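Local coordinates for pollen-specific leucine-rich repeat extensin-like protein 1 (Arabidopsis thaliana, PDB 6TME) that probably binds secreted signalling peptides through its leucine-rich repeats and links them to the pollen cell wall through its extensin-like part, at residues Val262-Ser267 and Gln286-Tyr291; Phe311-Asn316 and Lys333-Thr338; Asn319-Ser324 and Asn340-Arg345. All coordinates share one frame; numbering follows the deposited sequence.

Contact 1. Residues Val262-Ser267 and Gln286-Tyr291. With NAG (2-acetamido-2-deoxy-beta-D-glucopyranose), chain E.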
loop_
_atom_site.group_PDB
_atom_site.type_symbol
_atom_site.label_atom_id
_atom_site.label_comp_id
_atom_site.label_asym_id
_atom_site.label_seq_id
_atom_site.Cartn_x
_atom_site.Cartn_y
_atom_site.Cartn_z
ATOM N N VAL A 262 5.363 10.276 5.441
ATOM C CA VAL A 262 4.433 10.529 4.356
ATOM C C VAL A 262 3.046 10.400 4.951
ATOM O O VAL A 262 2.637 9.299 5.342
ATOM C CB VAL A 262 4.581 9.550 3.178
ATOM C CG1 VAL A 262 3.456 9.821 2.175
ATOM C CG2 VAL A 262 5.947 9.656 2.508
ATOM N N PHE A 263 2.314 11.505 5.002
ATOM C CA PHE A 263 0.924 11.492 5.441
ATOM C C PHE A 263 0.103 12.226 4.386
ATOM O O PHE A 263 0.144 13.458 4.293
ATOM C CB PHE A 263 0.755 12.129 6.829
ATOM C CG PHE A 263 -0.608 11.880 7.419
ATOM C CD1 PHE A 263 -1.690 12.648 7.034
ATOM C CD2 PHE A 263 -0.819 10.829 8.291
ATOM C CE1 PHE A 263 -2.949 12.388 7.534
ATOM C CE2 PHE A 263 -2.079 10.561 8.788
ATOM C CZ PHE A 263 -3.141 11.340 8.416
ATOM N N ASP A 264 -0.657 11.480 3.601
ATOM C CA ASP A 264 -1.419 12.049 2.494
ATOM C C ASP A 264 -2.902 11.738 2.702
ATOM O O ASP A 264 -3.318 10.578 2.620
ATOM C CB ASP A 264 -0.895 11.519 1.159
ATOM C CG ASP A 264 -1.389 12.339 -0.035
ATOM O OD1 ASP A 264 -2.563 12.782 -0.016
ATOM O OD2 ASP A 264 -0.607 12.526 -0.998
ATOM N N ALA A 265 -3.692 12.775 2.988
ATOM C CA ALA A 265 -5.123 12.653 3.236
ATOM C C ALA A 265 -5.940 13.359 2.164
ATOM O O ALA A 265 -7.116 13.674 2.388
ATOM C CB ALA A 265 -5.483 13.197 4.619
ATOM N N SER A 266 -5.361 13.554 0.986
ATOM C CA SER A 266 -5.952 14.478 0.037
ATOM C C SER A 266 -7.137 13.850 -0.696
ATOM O O SER A 266 -7.289 12.619 -0.775
ATOM C CB SER A 266 -4.904 14.973 -0.969
ATOM O OG SER A 266 -4.459 13.934 -1.818
ATOM N N SER A 267 -7.989 14.732 -1.230
ATOM C CA SER A 267 -9.121 14.341 -2.065
ATOM C C SER A 267 -10.099 13.481 -1.275
ATOM O O SER A 267 -10.505 12.398 -1.706
ATOM C CB SER A 267 -8.652 13.627 -3.335
ATOM O OG SER A 267 -7.895 14.531 -4.099
ATOM N N GLN A 286 6.553 14.504 3.551
ATOM C CA GLN A 286 5.496 14.784 2.592
ATOM C C GLN A 286 4.192 14.800 3.364
ATOM O O GLN A 286 3.868 13.830 4.057
ATOM C CB GLN A 286 5.460 13.719 1.486
ATOM C CG GLN A 286 6.769 13.543 0.723
ATOM C CD GLN A 286 7.001 14.645 -0.301
ATOM O OE1 GLN A 286 6.059 15.158 -0.927
ATOM N NE2 GLN A 286 8.253 15.006 -0.485
ATOM N N MET A 287 3.465 15.905 3.279
ATOM C CA MET A 287 2.182 16.041 3.955
ATOM C C MET A 287 1.236 16.749 2.997
ATOM O O MET A 287 1.529 17.860 2.545
ATOM C CB MET A 287 2.313 16.808 5.277
ATOM C CG MET A 287 1.105 16.585 6.202
ATOM S SD MET A 287 1.422 16.854 7.963
ATOM C CE MET A 287 1.900 18.566 7.977
ATOM N N ASP A 288 0.127 16.093 2.673
ATOM C CA ASP A 288 -0.809 16.543 1.643
ATOM C C ASP A 288 -2.215 16.498 2.221
ATOM O O ASP A 288 -2.742 15.412 2.489
ATOM C CB ASP A 288 -0.726 15.657 0.387
ATOM C CG ASP A 288 -1.563 16.208 -0.791
ATOM O OD1 ASP A 288 -2.375 17.131 -0.602
ATOM O OD2 ASP A 288 -1.410 15.721 -1.924
ATOM N N PHE A 289 -2.833 17.664 2.399
ATOM C CA PHE A 289 -4.236 17.733 2.795
ATOM C C PHE A 289 -5.103 18.338 1.710
ATOM O O PHE A 289 -6.249 18.720 1.993
ATOM C CB PHE A 289 -4.417 18.547 4.078
ATOM C CG PHE A 289 -3.732 17.969 5.273
ATOM C CD1 PHE A 289 -4.066 16.724 5.741
ATOM C CD2 PHE A 289 -2.786 18.688 5.949
ATOM C CE1 PHE A 289 -3.445 16.204 6.847
ATOM C CE2 PHE A 289 -2.173 18.179 7.063
ATOM C CZ PHE A 289 -2.490 16.938 7.503
ATOM N N SER A 290 -4.585 18.461 0.486
ATOM C CA SER A 290 -5.333 19.153 -0.561
ATOM C C SER A 290 -6.702 18.498 -0.796
ATOM O O SER A 290 -6.934 17.326 -0.471
ATOM C CB SER A 290 -4.525 19.193 -1.863
ATOM O OG SER A 290 -4.507 17.926 -2.486
ATOM N N TYR A 291 -7.620 19.289 -1.353
ATOM C CA TYR A 291 -8.931 18.821 -1.820
ATOM C C TYR A 291 -9.742 18.214 -0.681
ATOM O O TYR A 291 -10.136 17.045 -0.703
ATOM C CB TYR A 291 -8.787 17.820 -2.962
ATOM C CG TYR A 291 -8.308 18.436 -4.234
ATOM C CD1 TYR A 291 -9.205 19.055 -5.099
ATOM C CD2 TYR A 291 -6.957 18.387 -4.584
ATOM C CE1 TYR A 291 -8.773 19.633 -6.265
ATOM C CE2 TYR A 291 -6.508 18.962 -5.753
ATOM C CZ TYR A 291 -7.424 19.587 -6.592
ATOM O OH TYR A 291 -7.000 20.159 -7.773
HETATM C C1 NAG E . 4.498 17.865 -3.602
HETATM C C2 NAG E . 5.110 17.234 -4.848
HETATM C C3 NAG E . 4.138 17.333 -6.023
HETATM C C4 NAG E . 2.822 16.660 -5.662
HETATM C C5 NAG E . 2.238 17.287 -4.398
HETATM C C6 NAG E . 1.055 16.512 -3.866
HETATM C C7 NAG E . 7.563 17.397 -4.716
HETATM C C8 NAG E . 8.779 18.141 -5.177
HETATM N N2 NAG E . 6.390 17.842 -5.184
HETATM O O3 NAG E . 4.697 16.676 -7.156
HETATM O O4 NAG E . 1.899 16.707 -6.747
HETATM O O5 NAG E . 3.213 17.277 -3.341
HETATM O O6 NAG E . 1.479 15.284 -3.283
HETATM O O7 NAG E . 7.640 16.442 -3.943
#
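Val262-Asp264 and Gln286-Asp288 are adjacent parallel strands, their axes 4.7 Å apart and 9° from aligned, joined by Phe263 N to Gln286 O (3.0 Å), Asp288 N to Phe263 O and Ala265 N to Asp288 O (2.8 Å); Ser267 N to Ser290 O carries the pairing past the strand ends. Asp264 and Asp288 project alongside each other on one face, carboxylate planes 44° apart and OD2 atoms separated by 3.4 Å. With Asp264 CG opposite its own N (chi1 -165°), OD1 reaches Ser266 N in an Asx turn and takes Ser266 OG (2.9 Å) on its syn lone pair. Asp288 repeats this, its OD1 accepting Ser290 N and Ser290 OG (3.0 Å). The OD2 atoms differ: Asp264 OD2 bonds an aromatic side chain of another protein's chain, while O6 of the NAG of chain E makes a weak bond to Asp288 OD2 (3.2 Å). These donors probably ease the like-charge approach. Phe263, on the opposite face, meets Phe289 at a slant (CE1 to CE1 3.9 Å); past the strands, Ala265 CB lies at the edge of the Phe289 ring. Parallel strands with aspartates on the concave side and Phe263 and Met287 turned into the core typify a leucine-rich-repeat solenoid.

Contact 2. Residues Phe311-Asn316 and Lys333-Thr338. With NAG (2-acetamido-2-deoxy-beta-D-glucopyranose), chain E; NAG (2-acetamido-2-deoxy-beta-D-glucopyranose), chain B; SO4 (sulfate ion), chain Q.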
loop_
_atom_site.group_PDB
_atom_site.type_symbol
_atom_site.label_atom_id
_atom_site.label_comp_id
_atom_site.label_asym_id
_atom_site.label_seq_id
_atom_site.Cartn_x
_atom_site.Cartn_y
_atom_site.Cartn_z
ATOM N N PHE A 311 4.522 20.491 1.568
ATOM C CA PHE A 311 3.294 20.615 2.347
ATOM C C PHE A 311 2.249 21.265 1.451
ATOM O O PHE A 311 2.334 22.462 1.161
ATOM C CB PHE A 311 3.538 21.421 3.626
ATOM C CG PHE A 311 2.298 21.662 4.475
ATOM C CD1 PHE A 311 1.192 20.829 4.397
ATOM C CD2 PHE A 311 2.259 22.730 5.370
ATOM C CE1 PHE A 311 0.064 21.059 5.180
ATOM C CE2 PHE A 311 1.142 22.963 6.156
ATOM C CZ PHE A 311 0.043 22.132 6.061
ATOM N N THR A 312 1.280 20.465 1.016
ATOM C CA THR A 312 0.228 20.836 0.071
ATOM C C THR A 312 -1.089 20.921 0.836
ATOM O O THR A 312 -1.543 19.923 1.398
ATOM C CB THR A 312 0.120 19.781 -1.042
ATOM O OG1 THR A 312 1.369 19.670 -1.740
ATOM C CG2 THR A 312 -1.021 20.085 -2.021
ATOM N N PHE A 313 -1.694 22.105 0.877
ATOM C CA PHE A 313 -2.963 22.271 1.579
ATOM C C PHE A 313 -3.962 23.017 0.702
ATOM O O PHE A 313 -4.882 23.673 1.198
ATOM C CB PHE A 313 -2.771 22.965 2.934
ATOM C CG PHE A 313 -1.907 24.215 2.887
ATOM C CD1 PHE A 313 -0.522 24.130 2.788
ATOM C CD2 PHE A 313 -2.488 25.473 2.991
ATOM C CE1 PHE A 313 0.269 25.281 2.760
ATOM C CE2 PHE A 313 -1.715 26.632 2.980
ATOM C CZ PHE A 313 -0.334 26.541 2.858
ATOM N N SER A 314 -3.798 22.892 -0.611
ATOM C CA SER A 314 -4.602 23.617 -1.569
ATOM C C SER A 314 -6.021 23.041 -1.630
ATOM O O SER A 314 -6.289 21.939 -1.156
ATOM C CB SER A 314 -3.918 23.557 -2.934
ATOM O OG SER A 314 -3.973 22.244 -3.415
ATOM N N TYR A 315 -6.937 23.800 -2.243
ATOM C CA TYR A 315 -8.342 23.401 -2.380
ATOM C C TYR A 315 -8.936 22.994 -1.036
ATOM O O TYR A 315 -9.361 21.848 -0.827
ATOM C CB TYR A 315 -8.503 22.278 -3.401
ATOM C CG TYR A 315 -8.097 22.749 -4.742
ATOM C CD1 TYR A 315 -9.003 23.419 -5.559
ATOM C CD2 TYR A 315 -6.790 22.588 -5.186
ATOM C CE1 TYR A 315 -8.626 23.894 -6.796
ATOM C CE2 TYR A 315 -6.405 23.062 -6.428
ATOM C CZ TYR A 315 -7.328 23.714 -7.222
ATOM O OH TYR A 315 -6.956 24.187 -8.450
ATOM N N ASN A 316 -8.961 23.972 -0.135
ATOM C CA ASN A 316 -9.615 23.856 1.169
ATOM C C ASN A 316 -10.303 25.189 1.451
ATOM O O ASN A 316 -10.567 25.986 0.539
ATOM C CB ASN A 316 -8.587 23.438 2.228
ATOM C CG ASN A 316 -8.260 21.947 2.137
ATOM O OD1 ASN A 316 -9.114 21.111 2.416
ATOM N ND2 ASN A 316 -7.044 21.615 1.695
ATOM N N LYS A 333 11.576 24.412 1.512
ATOM C CA LYS A 333 10.271 23.841 1.784
ATOM C C LYS A 333 9.306 24.266 0.695
ATOM O O LYS A 333 9.213 25.451 0.370
ATOM C CB LYS A 333 9.768 24.277 3.158
ATOM C CG LYS A 333 10.649 23.757 4.275
ATOM C CD LYS A 333 9.972 23.901 5.615
ATOM C CE LYS A 333 10.733 23.142 6.669
ATOM N NZ LYS A 333 9.881 22.967 7.865
ATOM N N GLN A 334 8.612 23.294 0.124
ATOM C CA GLN A 334 7.623 23.530 -0.908
ATOM C C GLN A 334 6.238 23.552 -0.276
ATOM O O GLN A 334 5.866 22.629 0.458
ATOM C CB GLN A 334 7.704 22.452 -1.982
ATOM C CG GLN A 334 6.827 22.709 -3.185
ATOM C CD GLN A 334 7.226 23.971 -3.925
ATOM O OE1 GLN A 334 6.473 24.949 -3.969
ATOM N NE2 GLN A 334 8.419 23.958 -4.507
ATOM N N PHE A 335 5.487 24.612 -0.559
ATOM C CA PHE A 335 4.129 24.785 -0.081
ATOM C C PHE A 335 3.199 24.997 -1.264
ATOM O O PHE A 335 3.628 25.337 -2.367
ATOM C CB PHE A 335 4.020 25.958 0.895
ATOM C CG PHE A 335 4.906 25.823 2.093
ATOM C CD1 PHE A 335 4.590 24.922 3.108
ATOM C CD2 PHE A 335 6.063 26.590 2.211
ATOM C CE1 PHE A 335 5.401 24.797 4.231
ATOM C CE2 PHE A 335 6.882 26.467 3.333
ATOM C CZ PHE A 335 6.552 25.560 4.346
ATOM N N ASP A 336 1.914 24.771 -1.027
ATOM C CA ASP A 336 0.906 24.974 -2.063
ATOM C C ASP A 336 -0.400 25.357 -1.376
ATOM O O ASP A 336 -0.941 24.568 -0.589
ATOM C CB ASP A 336 0.772 23.710 -2.905
ATOM C CG ASP A 336 -0.201 23.856 -4.059
ATOM O OD1 ASP A 336 -0.888 24.890 -4.152
ATOM O OD2 ASP A 336 -0.286 22.907 -4.873
ATOM N N ASP A 337 -0.886 26.583 -1.647
ATOM C CA ASP A 337 -2.059 27.120 -0.959
ATOM C C ASP A 337 -3.137 27.601 -1.927
ATOM O O ASP A 337 -4.016 28.373 -1.533
ATOM C CB ASP A 337 -1.665 28.245 0.012
ATOM C CG ASP A 337 -1.132 29.524 -0.693
ATOM O OD1 ASP A 337 -1.002 29.581 -1.951
ATOM O OD2 ASP A 337 -0.827 30.490 0.052
ATOM N N THR A 338 -3.078 27.152 -3.174
ATOM C CA THR A 338 -4.075 27.467 -4.191
ATOM C C THR A 338 -5.496 27.136 -3.736
ATOM O O THR A 338 -5.745 26.087 -3.130
ATOM C CB THR A 338 -3.747 26.664 -5.457
ATOM O OG1 THR A 338 -2.407 26.954 -5.871
ATOM C CG2 THR A 338 -4.726 26.937 -6.585
HETATM C C1 NAG E . 4.498 17.865 -3.602
HETATM C C2 NAG E . 5.110 17.234 -4.848
HETATM C C3 NAG E . 4.138 17.333 -6.023
HETATM C C4 NAG E . 2.822 16.660 -5.662
HETATM C C5 NAG E . 2.238 17.287 -4.398
HETATM C C6 NAG E . 1.055 16.512 -3.866
HETATM C C7 NAG E . 7.563 17.397 -4.716
HETATM C C8 NAG E . 8.779 18.141 -5.177
HETATM N N2 NAG E . 6.390 17.842 -5.184
HETATM O O3 NAG E . 4.697 16.676 -7.156
HETATM O O4 NAG E . 1.899 16.707 -6.747
HETATM O O5 NAG E . 3.213 17.277 -3.341
HETATM O O6 NAG E . 1.479 15.284 -3.283
HETATM O O7 NAG E . 7.640 16.442 -3.943
HETATM C C1 NAG B . -1.320 16.820 -8.891
HETATM C C2 NAG B . -0.681 16.931 -7.508
HETATM C C3 NAG B . 0.817 16.627 -7.593
HETATM C C4 NAG B . 1.058 15.302 -8.309
HETATM C C5 NAG B . 0.285 15.228 -9.625
HETATM C C6 NAG B . 0.325 13.857 -10.261
HETATM C C7 NAG B . -1.712 18.467 -5.886
HETATM C C8 NAG B . -1.846 19.895 -5.445
HETATM N N2 NAG B . -0.911 18.251 -6.938
HETATM O O1 NAG B . -2.684 17.076 -8.815
HETATM O O4 NAG B . 2.442 15.181 -8.605
HETATM O O5 NAG B . -1.099 15.528 -9.409
HETATM O O6 NAG B . -0.821 13.634 -11.074
HETATM O O7 NAG B . -2.305 17.550 -5.315
HETATM S S SO4 Q . -1.797 23.815 -8.101
HETATM O O1 SO4 Q . -2.835 23.976 -9.125
HETATM O O2 SO4 Q . -0.747 22.932 -8.604
HETATM O O3 SO4 Q . -1.193 25.109 -7.782
HETATM O O4 SO4 Q . -2.385 23.219 -6.902
#
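The Phe313 ring lies against the chain of Asp336 and Asp337: Asp336 O stands 3.4 Å above one face, toward the rim, and Asp337 CA lies over the same face. Asp337 CB touches Phe313 CE2 at 3.4 Å, ring and carboxylate planes standing 81° apart. Phe313 CG sits between its own N and carbonyl carbon (chi1 48°), which brings the ring over to this neighbour, while its CD1 rests 3.7 Å above the centre of the Phe311 ring. Phe335 CD1 packs obliquely against Phe311 CB, and both rings also touch helix 300-303. Farther along, Thr338 O lies over a face of the Tyr315 ring, whose edge meets O4 of the sulfate of chain Q; Tyr315 also stacks with Tyr291.

The two strands run parallel and are joined by Phe311 N to Gln334 O (2.8 Å), Phe313 N to Asp336 O (3.0 Å) and Tyr315 N to Thr338 O (2.7 Å), with a weaker link from Asp336 N to Phe311 O. On the polar face Thr312 and Asp336 point the same way. Asp336 OD1 accepts Thr338 N (3.3 Å) nearly end-on, an Asx turn. Thr312 CG2 and Asp336 OD2 both approach methyl C8 of the NAG of chain B, and Thr312 OG1 has a weak, unsettled bond to O5 of the NAG of chain E. Thr338 OG1 is 2.9 Å from O3 of the sulfate, but Asp336 OD1 is also within range of its single proton.

Asp337, in the loop just past the strand, makes a salt bridge with Arg345. The chemistry thus divides by side: rings and main-chain bonds do the gripping, whereas the polar face touches glycan through methyl contacts and a weak hydroxyl bond, and the sulfate through the Thr338 hydroxyl, whose proton is not assigned.

Contact 3. Residues Asn319-Ser324 and Asn340-Arg345. With SO4 (sulfate ion), chain K.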
loop_
_atom_site.group_PDB
_atom_site.type_symbol
_atom_site.label_atom_id
_atom_site.label_comp_id
_atom_site.label_asym_id
_atom_site.label_seq_id
_atom_site.Cartn_x
_atom_site.Cartn_y
_atom_site.Cartn_z
ATOM N N ASN A 319 -8.525 30.274 6.005
ATOM C CA ASN A 319 -8.653 31.725 5.941
ATOM C C ASN A 319 -7.463 32.451 6.558
ATOM O O ASN A 319 -7.474 33.681 6.613
ATOM C CB ASN A 319 -9.965 32.194 6.599
ATOM C CG ASN A 319 -10.027 31.899 8.105
ATOM O OD1 ASN A 319 -9.161 31.234 8.675
ATOM N ND2 ASN A 319 -11.062 32.409 8.752
ATOM N N GLY A 320 -6.436 31.728 7.005
ATOM C CA GLY A 320 -5.208 32.345 7.466
ATOM C C GLY A 320 -4.047 31.382 7.346
ATOM O O GLY A 320 -4.222 30.158 7.412
ATOM N N GLU A 321 -2.847 31.936 7.163
ATOM C CA GLU A 321 -1.652 31.106 7.168
ATOM C C GLU A 321 -0.492 31.896 7.739
ATOM O O GLU A 321 -0.389 33.102 7.536
ATOM C CB GLU A 321 -1.286 30.589 5.771
ATOM C CG GLU A 321 -1.026 31.661 4.728
ATOM C CD GLU A 321 -0.690 31.060 3.360
ATOM O OE1 GLU A 321 -0.539 29.822 3.268
ATOM O OE2 GLU A 321 -0.582 31.817 2.373
ATOM N N ALA A 322 0.385 31.198 8.449
ATOM C CA ALA A 322 1.622 31.802 8.913
ATOM C C ALA A 322 2.507 32.201 7.733
ATOM O O ALA A 322 2.431 31.628 6.641
ATOM C CB ALA A 322 2.365 30.831 9.834
ATOM N N GLN A 323 3.361 33.201 7.964
ATOM C CA GLN A 323 4.259 33.656 6.904
ATOM C C GLN A 323 5.208 32.550 6.468
ATOM O O GLN A 323 5.595 32.485 5.296
ATOM C CB GLN A 323 5.059 34.878 7.366
ATOM C CG GLN A 323 4.207 36.009 7.931
ATOM C CD GLN A 323 5.020 37.252 8.263
ATOM O OE1 GLN A 323 6.221 37.318 7.983
ATOM N NE2 GLN A 323 4.365 38.243 8.864
ATOM N N SER A 324 5.594 31.678 7.382
ATOM C CA SER A 324 6.474 30.587 6.993
ATOM C C SER A 324 5.743 29.472 6.254
ATOM O O SER A 324 6.396 28.533 5.801
ATOM C CB SER A 324 7.192 30.031 8.221
ATOM O OG SER A 324 6.256 29.639 9.206
ATOM N N ASN A 340 -7.747 28.511 -1.560
ATOM C CA ASN A 340 -8.251 28.555 -0.206
ATOM C C ASN A 340 -9.029 29.856 -0.027
ATOM O O ASN A 340 -9.584 30.382 -0.996
ATOM C CB ASN A 340 -7.091 28.425 0.774
ATOM C CG ASN A 340 -6.768 26.967 1.107
ATOM O OD1 ASN A 340 -7.534 26.286 1.781
ATOM N ND2 ASN A 340 -5.657 26.480 0.588
ATOM N N CYS A 341 -9.069 30.382 1.198
ATOM C CA CYS A 341 -9.729 31.654 1.458
ATOM C C CYS A 341 -8.756 32.649 2.065
ATOM O O CYS A 341 -9.033 33.212 3.125
ATOM C CB CYS A 341 -10.904 31.429 2.424
ATOM S SG CYS A 341 -12.129 30.289 1.795
ATOM N N LEU A 342 -7.600 32.838 1.450
ATOM C CA LEU A 342 -6.556 33.660 2.041
ATOM C C LEU A 342 -6.502 35.018 1.362
ATOM O O LEU A 342 -6.419 35.096 0.135
ATOM C CB LEU A 342 -5.198 32.976 1.932
ATOM C CG LEU A 342 -5.170 31.540 2.435
ATOM C CD1 LEU A 342 -4.002 30.804 1.781
ATOM C CD2 LEU A 342 -5.070 31.514 3.955
ATOM N N GLN A 343 -6.530 36.081 2.162
ATOM C CA GLN A 343 -6.305 37.415 1.620
ATOM C C GLN A 343 -4.867 37.549 1.135
ATOM O O GLN A 343 -3.943 36.952 1.686
ATOM C CB GLN A 343 -6.605 38.486 2.672
ATOM C CG GLN A 343 -8.079 38.601 3.074
ATOM C CD GLN A 343 -8.320 38.096 4.474
ATOM O OE1 GLN A 343 -7.680 38.551 5.420
ATOM N NE2 GLN A 343 -9.217 37.118 4.616
ATOM N N ASN A 344 -4.689 38.324 0.069
ATOM C CA ASN A 344 -3.363 38.707 -0.418
ATOM C C ASN A 344 -2.541 37.491 -0.824
ATOM O O ASN A 344 -1.358 37.367 -0.503
ATOM C CB ASN A 344 -2.613 39.548 0.611
ATOM C CG ASN A 344 -2.937 41.007 0.490
ATOM O OD1 ASN A 344 -3.649 41.417 -0.429
ATOM N ND2 ASN A 344 -2.401 41.813 1.402
ATOM N N ARG A 345 -3.189 36.588 -1.541
ATOM C CA ARG A 345 -2.572 35.422 -2.143
ATOM C C ARG A 345 -3.274 35.191 -3.470
ATOM O O ARG A 345 -4.452 35.539 -3.620
ATOM C CB ARG A 345 -2.696 34.179 -1.243
ATOM C CG ARG A 345 -1.895 34.252 0.071
ATOM C CD ARG A 345 -0.405 34.057 -0.200
ATOM N NE ARG A 345 -0.182 32.886 -1.045
ATOM C CZ ARG A 345 0.733 32.811 -2.009
ATOM N NH1 ARG A 345 1.537 33.844 -2.268
ATOM N NH2 ARG A 345 0.847 31.700 -2.722
HETATM S S SO4 K . 6.834 32.782 11.163
HETATM O O1 SO4 K . 8.034 32.994 10.352
HETATM O O2 SO4 K . 5.699 32.475 10.295
HETATM O O3 SO4 K . 6.543 34.003 11.913
HETATM O O4 SO4 K . 7.058 31.683 12.099
HETATM O O HOH W 1 -5.928 35.294 5.222
#
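Leu342 fills the angle between Gly320 and Glu321 with its two methyl groups. CG lies opposite the carbonyl carbon of Leu342 (chi1 -51°), which turns the fork toward the neighbouring strand: CD2 presses on Gly320 N at 3.3 Å, and CD1 meets Glu321 OE2 at 3.6 Å. Glu321 crosses Leu342 at about a right angle. Its CG is tucked between N and the carbonyl carbon (chi1 59°), and the chain then runs straight out to the carboxylate.

Arg345 bends at both chi2 and chi3, so that OE2 of Glu321 lies beside the arm rather than at the guanidinium tip: CD is 3.4 Å away, and Arg345 NE forms a long salt bridge to Glu321 OE2 at 3.6 Å, the two planar groups turned 43° from each other. The stronger partner of NE is Asp337, which also lies close to Glu321; one positive group therefore probably offsets two nearby carboxylates, and a shared proton between the acids is possible.

Backbones meet at Asn319 CA, directed at Cys341 O (3.2 Å), and through a water that donates to Asn319 O (2.6 Å) and accepts from Gln343 N (3.2 Å). Beyond the touching region, Ser324 N and OG both bond O2 of the sulfate of chain K.

Strand 317-321 is paired on its other flank with strand 297-298, Ser324 rests on helix 300-303, and the 340-345 loop is tied to helix 351-358 by the disulfide between Cys341 and Cys354.

In the fold
Contacts 1 and 2 are parallel strand pairings in the same strand array, separated by the pairing of 286-288 with 310-312, their centres 9 Å apart. Probable hydrogen bonds from Phe289 N to Thr312 O and Tyr291 N to Ser314 O join the two, and both touch the NAG of chain E. Contact 1 closes along the chain before contact 2 opens, whereas contacts 2 and 3 interleave. Contact 3, its centre about 11 Å from that of contact 2 and about 18 Å from contact 1's, lies toward the C-terminal end of the solenoid; Asp337 reaches from contact 2 to its Arg345. The series thus passes from regular repeats, through outermost strand 334-336, into the disulfide-bonded C-terminal region.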